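4-alpha-glucanotransferase (Aquifex aeolicus, PDB 1TZ7) is an amylomaltase, also known as D-enzyme, a member of the 4-alpha-glucanotransferase family built around a (beta/alpha)8 barrel. Local coordinates at residues Leu28-Leu33 / Tyr88-Pro93; Asn67-Glu72 / Val119-Lys124; Ser79-Phe84 / Ala156-Ile161. One frame throughout, in Å; residues are numbered along the deposited sequence.

Contact 1: residues Leu28-Leu33 / Tyr88-Pro93; sequences LHVTSL and YVLIDP
T31 and L90 mark the nearest approach of two short loop segments, their CA atoms 6.8 Å apart. Both backbones are wound here into a short 3-10 turn. In 28-33 the turn spans V30 to S32 and is pinned by S32 N bonding to H29 O at 3.0 Å and by L33 N bonding to V30 O at 3.2 Å; in 88-93 it spans Y88 to L90, with I91 N reaching back to Y88 O at 3.2 Å. The setting is a (beta/alpha)8 barrel. Segment 28-33 leaves its first strand, 23-27, while 88-93 ends the loop between the neighbouring strand 60-62 and helix 94-98.

No hydrogen bond joins the two segments, and the contact is made by methyl groups alone. L90 does the reaching. Its CG stands anti to its own carbonyl carbon (chi1 -53°), which carries the isobutyl group toward the other turn, and the CD2 branch ends up against two residues at once. It meets T31 CG2 at 3.5 Å, and V30 CG1 lies a little farther from L90 CD2, at 4.0 Å. Both neighbours meet the leucine at a slant.

All three residues are buried. Backbone hydrogen bonds tie T31 to G40 and L90 to L42, both later in the loop that leads to helix 44-56. Next to V30 in sequence, H29 uses ND1 to bond the backbone N of L64, just past strand 60-62. T31 offers L90 CD2 its methyl rather than its hydroxyl because chi1 of 57° tucks OG1 between the backbone N and the carbonyl carbon, on the side turned from L90.

Contact 2: residues Asn67-Glu72 / Val119-Lys124; sequences NPTSLE and VVYEYK
Polar contact between T69 and Y121 comes down to one hydroxyl pair, T69 OG1 and Y121 OH, hydrogen-bonded at 2.7 Å; either could be the donor. The threonine oxygen lies at the edge of the tyrosine ring and in its plane, with the two side chains crossing at about a right angle. A chi1 of 55° sets OG1 between the threonine's own N and carbonyl carbon, facing the phenol. S70 N also comes within 3.2 Å of Y121 OH, but the angle is poor and no bond forms.

Packing fills in along the ring. L71 runs antiparallel to the tyrosine side chain and lays CD1 at the ring edge, 3.6 Å from Y121 CE2. On the other flank T69 O approaches Y121 CE1 to 3.3 Å, obliquely to the ring. The tyrosine projects from helix 117-133 of the barrel enzyme onto the loop after strand 60-62, which here has no regular structure.

Each hydroxyl has a second partner: N75 ND2 bonds Y121 OH, and N87 ND2 bonds T69 OG1. With both amides as donors, each hydroxyl accepts one N-H; one hydroxyl proton makes the bond between them, in a direction left undecided, and these bonds do not place the other. The tyrosine oxygen is thus bonded on two counts, while L71 packs on one edge of its ring and the T69 carbonyl lies obliquely beside the other.

Contact 3: residues Ser79-Phe84 / Ala156-Ile161; sequences SSNSLF and ALYMAI
Two ST turns in succession shape the loop that carries N81 up to Y158 and M159 of helix 149-165. In the first, S80 OG accepts from S82 N at 3.2 Å with an N-H...O angle of 157°. In the second, S82 OG accepts from F84 N, again at 3.2 Å and almost as straight. N81 sits inside the first of them, and its side chain starts out toward the helix.

The contact is small, and the N81 methylene makes the closest touch. N81 CB rests 3.5 Å from Y158 OH and is 3.9 Å from Y158 CE2, approaching the ring obliquely. The tyrosine arrives there because its CG lies anti to the backbone N (chi1 164°), which sends the ring out from the helix to the loop. Beside it, M159 bends at chi2 (-63°), which brings its sulfur over toward the amide end of N81, the two side chains crossing at about a right angle. No hydrogen bond spans the two segments.

Within the (beta/alpha)8 barrel both partners belong to the long insertion between strands 60-62 and 222-227: the loop comes early in it, and helix 149-165 later. The loop is also tied to helix 236-240, after strand 222-227, since N81 makes backbone hydrogen bonds with A236 and L83 N bonds D237 OD1. A156 and M159 also touch helix 192-218, and L157 and I161 pack on helix 181-190. Farther along the loop, the F84 ring meets W151 of the same helix 149-165, while S82 OG has a second backbone partner in A85 N.

In the fold
All three contacts draw on the one long loop after strand 60-62: its start in contact 2, its middle in contact 3 and its end in contact 1. Contact 1 is the buried one, methyl against methyl, and joins that loop to the turn after the first barrel strand. Contacts 2 and 3 are partly buried and set the loop against helices 117-133 and 149-165, each through a tyrosine, though only in contact 2 does the hydroxyl bond across. Contacts 1 and 2, with centres about 11 Å apart, touch through K124 NZ on V89 O; contacts 2 and 3 are probably bonded by S80 OG to P68 O.

Contact 1: residues Leu28-Leu33 / Tyr88-Pro93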
loop_
_atom_site.group_PDB
_atom_site.type_symbol
_atom_site.label_atom_id
_atom_site.label_comp_id
_atom_site.label_asym_id
_atom_site.label_seq_id
_atom_site.Cartn_x
_atom_site.Cartn_y
_atom_site.Cartn_z
ATOM N N LEU A 28 1.036 -7.055 -7.172
ATOM C CA LEU A 28 0.384 -8.138 -6.444
ATOM C C LEU A 28 0.560 -7.937 -4.946
ATOM O O LEU A 28 1.675 -7.963 -4.439
ATOM C CB LEU A 28 0.982 -9.491 -6.853
ATOM C CG LEU A 28 0.409 -10.716 -6.127
ATOM C CD1 LEU A 28 -1.004 -11.013 -6.617
ATOM C CD2 LEU A 28 1.312 -11.925 -6.323
ATOM N N HIS A 29 -0.543 -7.733 -4.245
ATOM C CA HIS A 29 -0.510 -7.579 -2.796
ATOM C C HIS A 29 -0.285 -8.917 -2.118
ATOM O O HIS A 29 -0.695 -9.967 -2.629
ATOM C CB HIS A 29 -1.812 -6.971 -2.311
ATOM C CG HIS A 29 -1.776 -6.482 -0.893
ATOM N ND1 HIS A 29 -0.815 -5.611 -0.427
ATOM C CD2 HIS A 29 -2.603 -6.722 0.151
ATOM C CE1 HIS A 29 -1.051 -5.343 0.846
ATOM N NE2 HIS A 29 -2.128 -6.006 1.221
ATOM N N VAL A 30 0.363 -8.875 -0.965
ATOM C CA VAL A 30 0.707 -10.083 -0.228
ATOM C C VAL A 30 -0.535 -10.952 0.039
ATOM O O VAL A 30 -0.458 -12.169 -0.013
ATOM C CB VAL A 30 1.408 -9.735 1.120
ATOM C CG1 VAL A 30 1.676 -10.990 1.927
ATOM C CG2 VAL A 30 2.727 -8.971 0.861
ATOM N N THR A 31 -1.675 -10.309 0.317
ATOM C CA THR A 31 -2.908 -11.042 0.666
ATOM C C THR A 31 -3.367 -11.939 -0.475
ATOM O O THR A 31 -3.999 -12.962 -0.244
ATOM C CB THR A 31 -4.053 -10.064 1.035
ATOM O OG1 THR A 31 -4.294 -9.157 -0.049
ATOM C CG2 THR A 31 -3.664 -9.168 2.210
ATOM N N SER A 32 -3.048 -11.543 -1.707
ATOM C CA SER A 32 -3.525 -12.247 -2.901
ATOM C C SER A 32 -2.735 -13.535 -3.190
ATOM O O SER A 32 -3.155 -14.351 -4.010
ATOM C CB SER A 32 -3.471 -11.321 -4.120
ATOM O OG SER A 32 -4.300 -10.195 -3.933
ATOM N N LEU A 33 -1.600 -13.709 -2.513
ATOM C CA LEU A 33 -0.816 -14.959 -2.613
ATOM C C LEU A 33 -1.683 -16.151 -2.197
ATOM O O LEU A 33 -2.488 -16.040 -1.272
ATOM C CB LEU A 33 0.412 -14.894 -1.693
ATOM C CG LEU A 33 1.806 -14.470 -2.209
ATOM C CD1 LEU A 33 1.955 -14.237 -3.691
ATOM C CD2 LEU A 33 2.502 -13.407 -1.350
ATOM N N TYR A 88 -0.460 -8.271 10.971
ATOM C CA TYR A 88 -0.126 -9.578 11.554
ATOM C C TYR A 88 -0.777 -10.759 10.805
ATOM O O TYR A 88 -0.310 -11.890 10.909
ATOM C CB TYR A 88 -0.486 -9.622 13.058
ATOM C CG TYR A 88 -1.980 -9.775 13.371
ATOM C CD1 TYR A 88 -2.572 -11.037 13.456
ATOM C CD2 TYR A 88 -2.781 -8.657 13.608
ATOM C CE1 TYR A 88 -3.930 -11.181 13.753
ATOM C CE2 TYR A 88 -4.142 -8.788 13.905
ATOM C CZ TYR A 88 -4.709 -10.051 13.976
ATOM O OH TYR A 88 -6.051 -10.185 14.273
ATOM N N VAL A 89 -1.843 -10.486 10.048
ATOM C CA VAL A 89 -2.520 -11.542 9.276
ATOM C C VAL A 89 -1.692 -11.990 8.058
ATOM O O VAL A 89 -1.997 -13.010 7.435
ATOM C CB VAL A 89 -3.941 -11.102 8.799
ATOM C CG1 VAL A 89 -4.849 -10.860 9.990
ATOM C CG2 VAL A 89 -3.865 -9.869 7.915
ATOM N N LEU A 90 -0.645 -11.224 7.733
ATOM C CA LEU A 90 0.265 -11.581 6.639
ATOM C C LEU A 90 1.408 -12.484 7.120
ATOM O O LEU A 90 2.253 -12.891 6.334
ATOM C CB LEU A 90 0.851 -10.324 6.002
ATOM C CG LEU A 90 -0.153 -9.262 5.552
ATOM C CD1 LEU A 90 0.576 -8.072 4.952
ATOM C CD2 LEU A 90 -1.141 -9.839 4.558
ATOM N N ILE A 91 1.429 -12.788 8.408
ATOM C CA ILE A 91 2.490 -13.611 8.969
ATOM C C ILE A 91 2.301 -15.075 8.583
ATOM O O ILE A 91 1.183 -15.598 8.611
ATOM C CB ILE A 91 2.542 -13.458 10.503
ATOM C CG1 ILE A 91 3.132 -12.094 10.869
ATOM C CG2 ILE A 91 3.374 -14.582 11.127
ATOM C CD1 ILE A 91 2.997 -11.729 12.344
ATOM N N ASP A 92 3.400 -15.724 8.217
ATOM C CA ASP A 92 3.403 -17.150 7.923
ATOM C C ASP A 92 3.481 -17.951 9.229
ATOM O O ASP A 92 4.493 -17.917 9.917
ATOM C CB ASP A 92 4.600 -17.494 7.025
ATOM C CG ASP A 92 4.765 -18.986 6.813
ATOM O OD1 ASP A 92 3.754 -19.718 6.872
ATOM O OD2 ASP A 92 5.870 -19.514 6.579
ATOM N N PRO A 93 2.407 -18.671 9.561
ATOM C CA PRO A 93 2.334 -19.411 10.828
ATOM C C PRO A 93 3.205 -20.673 10.843
ATOM O O PRO A 93 3.435 -21.241 11.912
ATOM C CB PRO A 93 0.847 -19.782 10.932
ATOM C CG PRO A 93 0.354 -19.810 9.526
ATOM C CD PRO A 93 1.183 -18.833 8.753
#

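Contact 2: residues Asn67-Glu72 / Val119-Lys124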
loop_
_atom_site.group_PDB
_atom_site.type_symbol
_atom_site.label_atom_id
_atom_site.label_comp_id
_atom_site.label_asym_id
_atom_site.label_seq_id
_atom_site.Cartn_x
_atom_site.Cartn_y
_atom_site.Cartn_z
ATOM N N ASN A 67 0.414 -2.041 6.351
ATOM C CA ASN A 67 -0.056 -1.602 7.664
ATOM C C ASN A 67 -1.238 -2.463 8.155
ATOM O O ASN A 67 -1.972 -3.031 7.348
ATOM C CB ASN A 67 -0.471 -0.130 7.613
ATOM C CG ASN A 67 0.659 0.789 7.174
ATOM O OD1 ASN A 67 0.426 1.784 6.500
ATOM N ND2 ASN A 67 1.903 0.452 7.567
ATOM N N PRO A 68 -1.410 -2.553 9.473
ATOM C CA PRO A 68 -2.480 -3.379 10.055
ATOM C C PRO A 68 -3.868 -2.958 9.575
ATOM O O PRO A 68 -4.170 -1.767 9.521
ATOM C CB PRO A 68 -2.335 -3.148 11.572
ATOM C CG PRO A 68 -1.411 -1.974 11.720
ATOM C CD PRO A 68 -0.598 -1.886 10.505
ATOM N N THR A 69 -4.691 -3.935 9.227
ATOM C CA THR A 69 -6.044 -3.667 8.748
ATOM C C THR A 69 -7.066 -4.146 9.762
ATOM O O THR A 69 -6.737 -4.878 10.689
ATOM C CB THR A 69 -6.282 -4.365 7.397
ATOM O OG1 THR A 69 -5.998 -5.761 7.513
ATOM C CG2 THR A 69 -5.302 -3.875 6.345
ATOM N N SER A 70 -8.308 -3.726 9.579
ATOM C CA SER A 70 -9.382 -4.106 10.482
ATOM C C SER A 70 -10.695 -4.290 9.718
ATOM O O SER A 70 -10.899 -3.697 8.662
ATOM C CB SER A 70 -9.557 -3.042 11.573
ATOM O OG SER A 70 -10.214 -1.895 11.066
ATOM N N LEU A 71 -11.578 -5.119 10.268
ATOM C CA LEU A 71 -12.939 -5.288 9.735
ATOM C C LEU A 71 -13.658 -3.934 9.621
ATOM O O LEU A 71 -14.394 -3.687 8.660
ATOM C CB LEU A 71 -13.752 -6.215 10.657
ATOM C CG LEU A 71 -14.023 -7.677 10.234
ATOM C CD1 LEU A 71 -13.232 -8.091 9.020
ATOM C CD2 LEU A 71 -13.737 -8.614 11.403
ATOM N N GLU A 72 -13.434 -3.073 10.614
ATOM C CA GLU A 72 -14.167 -1.803 10.735
ATOM C C GLU A 72 -13.929 -0.917 9.514
ATOM O O GLU A 72 -14.827 -0.209 9.065
ATOM C CB GLU A 72 -13.723 -1.051 12.005
ATOM C CG GLU A 72 -14.342 -1.573 13.295
ATOM C CD GLU A 72 -13.896 -2.985 13.637
ATOM O OE1 GLU A 72 -12.668 -3.255 13.597
ATOM O OE2 GLU A 72 -14.772 -3.828 13.949
ATOM N N VAL A 119 -11.888 -14.523 9.609
ATOM C CA VAL A 119 -11.398 -15.732 10.258
ATOM C C VAL A 119 -9.897 -15.690 10.551
ATOM O O VAL A 119 -9.452 -16.255 11.540
ATOM C CB VAL A 119 -11.816 -17.092 9.508
ATOM C CG1 VAL A 119 -12.738 -16.882 8.337
ATOM C CG2 VAL A 119 -10.642 -18.019 9.251
ATOM N N VAL A 120 -9.124 -15.008 9.706
ATOM C CA VAL A 120 -7.668 -14.956 9.889
ATOM C C VAL A 120 -7.251 -13.956 10.983
ATOM O O VAL A 120 -6.237 -14.151 11.639
ATOM C CB VAL A 120 -6.909 -14.639 8.563
ATOM C CG1 VAL A 120 -7.211 -15.700 7.509
ATOM C CG2 VAL A 120 -7.248 -13.250 8.053
ATOM N N TYR A 121 -8.043 -12.897 11.177
ATOM C CA TYR A 121 -7.837 -11.997 12.319
ATOM C C TYR A 121 -7.855 -12.791 13.611
ATOM O O TYR A 121 -7.001 -12.609 14.469
ATOM C CB TYR A 121 -8.920 -10.904 12.371
ATOM C CG TYR A 121 -8.741 -9.799 11.347
ATOM C CD1 TYR A 121 -7.522 -9.143 11.200
ATOM C CD2 TYR A 121 -9.794 -9.409 10.534
ATOM C CE1 TYR A 121 -7.361 -8.128 10.258
ATOM C CE2 TYR A 121 -9.641 -8.398 9.591
ATOM C CZ TYR A 121 -8.433 -7.763 9.458
ATOM O OH TYR A 121 -8.292 -6.762 8.521
ATOM N N GLU A 122 -8.842 -13.680 13.737
ATOM C CA GLU A 122 -9.031 -14.468 14.961
ATOM C C GLU A 122 -8.035 -15.621 15.048
ATOM O O GLU A 122 -7.469 -15.891 16.116
ATOM C CB GLU A 122 -10.465 -15.024 15.018
ATOM C CG GLU A 122 -11.502 -14.014 15.481
ATOM C CD GLU A 122 -11.366 -13.665 16.957
ATOM O OE1 GLU A 122 -10.633 -14.380 17.679
ATOM O OE2 GLU A 122 -11.996 -12.679 17.394
ATOM N N TYR A 123 -7.830 -16.298 13.915
ATOM C CA TYR A 123 -7.021 -17.517 13.875
ATOM C C TYR A 123 -5.524 -17.211 14.055
ATOM O O TYR A 123 -4.838 -17.875 14.819
ATOM C CB TYR A 123 -7.238 -18.254 12.548
ATOM C CG TYR A 123 -6.357 -19.471 12.377
ATOM C CD1 TYR A 123 -6.334 -20.473 13.340
ATOM C CD2 TYR A 123 -5.544 -19.616 11.256
ATOM C CE1 TYR A 123 -5.528 -21.589 13.193
ATOM C CE2 TYR A 123 -4.735 -20.729 11.100
ATOM C CZ TYR A 123 -4.732 -21.713 12.074
ATOM O OH TYR A 123 -3.934 -22.818 11.929
ATOM N N LYS A 124 -5.034 -16.211 13.342
ATOM C CA LYS A 124 -3.618 -15.846 13.418
ATOM C C LYS A 124 -3.290 -15.154 14.752
ATOM O O LYS A 124 -2.177 -15.256 15.248
ATOM C CB LYS A 124 -3.231 -14.952 12.246
ATOM C CG LYS A 124 -3.369 -15.627 10.880
ATOM C CD LYS A 124 -2.053 -15.636 10.119
ATOM C CE LYS A 124 -2.192 -16.320 8.768
ATOM N NZ LYS A 124 -1.613 -15.505 7.666
#

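Contact 3: residues Ser79-Phe84 / Ala156-Ile161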
loop_
_atom_site.group_PDB
_atom_site.type_symbol
_atom_site.label_atom_id
_atom_site.label_comp_id
_atom_site.label_asym_id
_atom_site.label_seq_id
_atom_site.Cartn_x
_atom_site.Cartn_y
_atom_site.Cartn_z
ATOM N N SER A 79 -6.336 2.492 5.443
ATOM C CA SER A 79 -6.982 3.017 6.651
ATOM C C SER A 79 -6.609 2.171 7.871
ATOM O O SER A 79 -7.356 1.274 8.279
ATOM C CB SER A 79 -8.500 3.051 6.473
ATOM O OG SER A 79 -9.105 3.870 7.452
ATOM N N SER A 80 -5.450 2.474 8.448
ATOM C CA SER A 80 -4.824 1.618 9.449
ATOM C C SER A 80 -4.627 2.389 10.747
ATOM O O SER A 80 -4.559 3.614 10.745
ATOM C CB SER A 80 -3.460 1.123 8.933
ATOM O OG SER A 80 -2.809 0.314 9.893
ATOM N N ASN A 81 -4.524 1.666 11.855
ATOM C CA ASN A 81 -4.187 2.290 13.129
ATOM C C ASN A 81 -2.666 2.546 13.299
ATOM O O ASN A 81 -2.220 2.929 14.369
ATOM C CB ASN A 81 -4.740 1.463 14.317
ATOM C CG ASN A 81 -4.241 0.011 14.325
ATOM O OD1 ASN A 81 -3.185 -0.301 13.784
ATOM N ND2 ASN A 81 -5.015 -0.876 14.953
ATOM N N SER A 82 -1.891 2.335 12.227
ATOM C CA SER A 82 -0.458 2.682 12.231
ATOM C C SER A 82 0.128 2.700 10.820
ATOM O O SER A 82 -0.048 1.755 10.054
ATOM C CB SER A 82 0.325 1.700 13.094
ATOM O OG SER A 82 1.709 2.002 13.081
ATOM N N LEU A 83 0.839 3.783 10.491
ATOM C CA LEU A 83 1.526 3.901 9.199
ATOM C C LEU A 83 2.894 3.227 9.234
ATOM O O LEU A 83 3.587 3.164 8.220
ATOM C CB LEU A 83 1.694 5.383 8.818
ATOM C CG LEU A 83 0.400 6.167 8.608
ATOM C CD1 LEU A 83 0.691 7.655 8.472
ATOM C CD2 LEU A 83 -0.354 5.647 7.381
ATOM N N PHE A 84 3.280 2.728 10.404
ATOM C CA PHE A 84 4.610 2.154 10.596
ATOM C C PHE A 84 4.557 0.629 10.772
ATOM O O PHE A 84 5.417 -0.091 10.270
ATOM C CB PHE A 84 5.288 2.800 11.808
ATOM C CG PHE A 84 5.738 4.208 11.565
ATOM C CD1 PHE A 84 4.831 5.263 11.621
ATOM C CD2 PHE A 84 7.073 4.488 11.269
ATOM C CE1 PHE A 84 5.248 6.575 11.390
ATOM C CE2 PHE A 84 7.491 5.799 11.039
ATOM C CZ PHE A 84 6.575 6.840 11.101
ATOM N N ALA A 156 3.017 -0.368 20.397
ATOM C CA ALA A 156 2.744 -1.517 21.257
ATOM C C ALA A 156 1.985 -1.099 22.529
ATOM O O ALA A 156 1.155 -1.850 23.042
ATOM C CB ALA A 156 4.028 -2.208 21.620
ATOM N N LEU A 157 2.280 0.097 23.029
ATOM C CA LEU A 157 1.567 0.641 24.182
ATOM C C LEU A 157 0.158 1.080 23.781
ATOM O O LEU A 157 -0.791 0.891 24.524
ATOM C CB LEU A 157 2.337 1.824 24.773
ATOM C CG LEU A 157 1.745 2.451 26.039
ATOM C CD1 LEU A 157 1.682 1.434 27.169
ATOM C CD2 LEU A 157 2.553 3.669 26.457
ATOM N N TYR A 158 0.047 1.666 22.600
ATOM C CA TYR A 158 -1.246 2.052 22.035
ATOM C C TYR A 158 -2.175 0.839 21.940
ATOM O O TYR A 158 -3.345 0.922 22.289
ATOM C CB TYR A 158 -1.023 2.687 20.652
ATOM C CG TYR A 158 -2.248 2.812 19.766
ATOM C CD1 TYR A 158 -3.034 3.962 19.788
ATOM C CD2 TYR A 158 -2.592 1.801 18.875
ATOM C CE1 TYR A 158 -4.145 4.091 18.959
ATOM C CE2 TYR A 158 -3.703 1.920 18.038
ATOM C CZ TYR A 158 -4.473 3.064 18.086
ATOM O OH TYR A 158 -5.572 3.184 17.260
ATOM N N MET A 159 -1.633 -0.287 21.484
ATOM C CA MET A 159 -2.423 -1.505 21.299
ATOM C C MET A 159 -2.803 -2.137 22.639
ATOM O O MET A 159 -3.858 -2.745 22.761
ATOM C CB MET A 159 -1.647 -2.523 20.457
ATOM C CG MET A 159 -1.451 -2.113 18.994
ATOM S SD MET A 159 -2.997 -1.964 18.087
ATOM C CE MET A 159 -3.504 -3.691 17.966
ATOM N N ALA A 160 -1.933 -1.989 23.635
ATOM C CA ALA A 160 -2.159 -2.594 24.956
ATOM C C ALA A 160 -3.241 -1.843 25.734
ATOM O O ALA A 160 -4.030 -2.451 26.460
ATOM C CB ALA A 160 -0.868 -2.621 25.748
ATOM N N ILE A 161 -3.270 -0.521 25.574
ATOM C CA ILE A 161 -4.278 0.316 26.228
ATOM C C ILE A 161 -5.630 0.173 25.527
ATOM O O ILE A 161 -6.674 0.153 26.175
ATOM C CB ILE A 161 -3.830 1.808 26.230
ATOM C CG1 ILE A 161 -2.527 1.973 27.014
ATOM C CG2 ILE A 161 -4.919 2.695 26.838
ATOM C CD1 ILE A 161 -1.792 3.258 26.709
#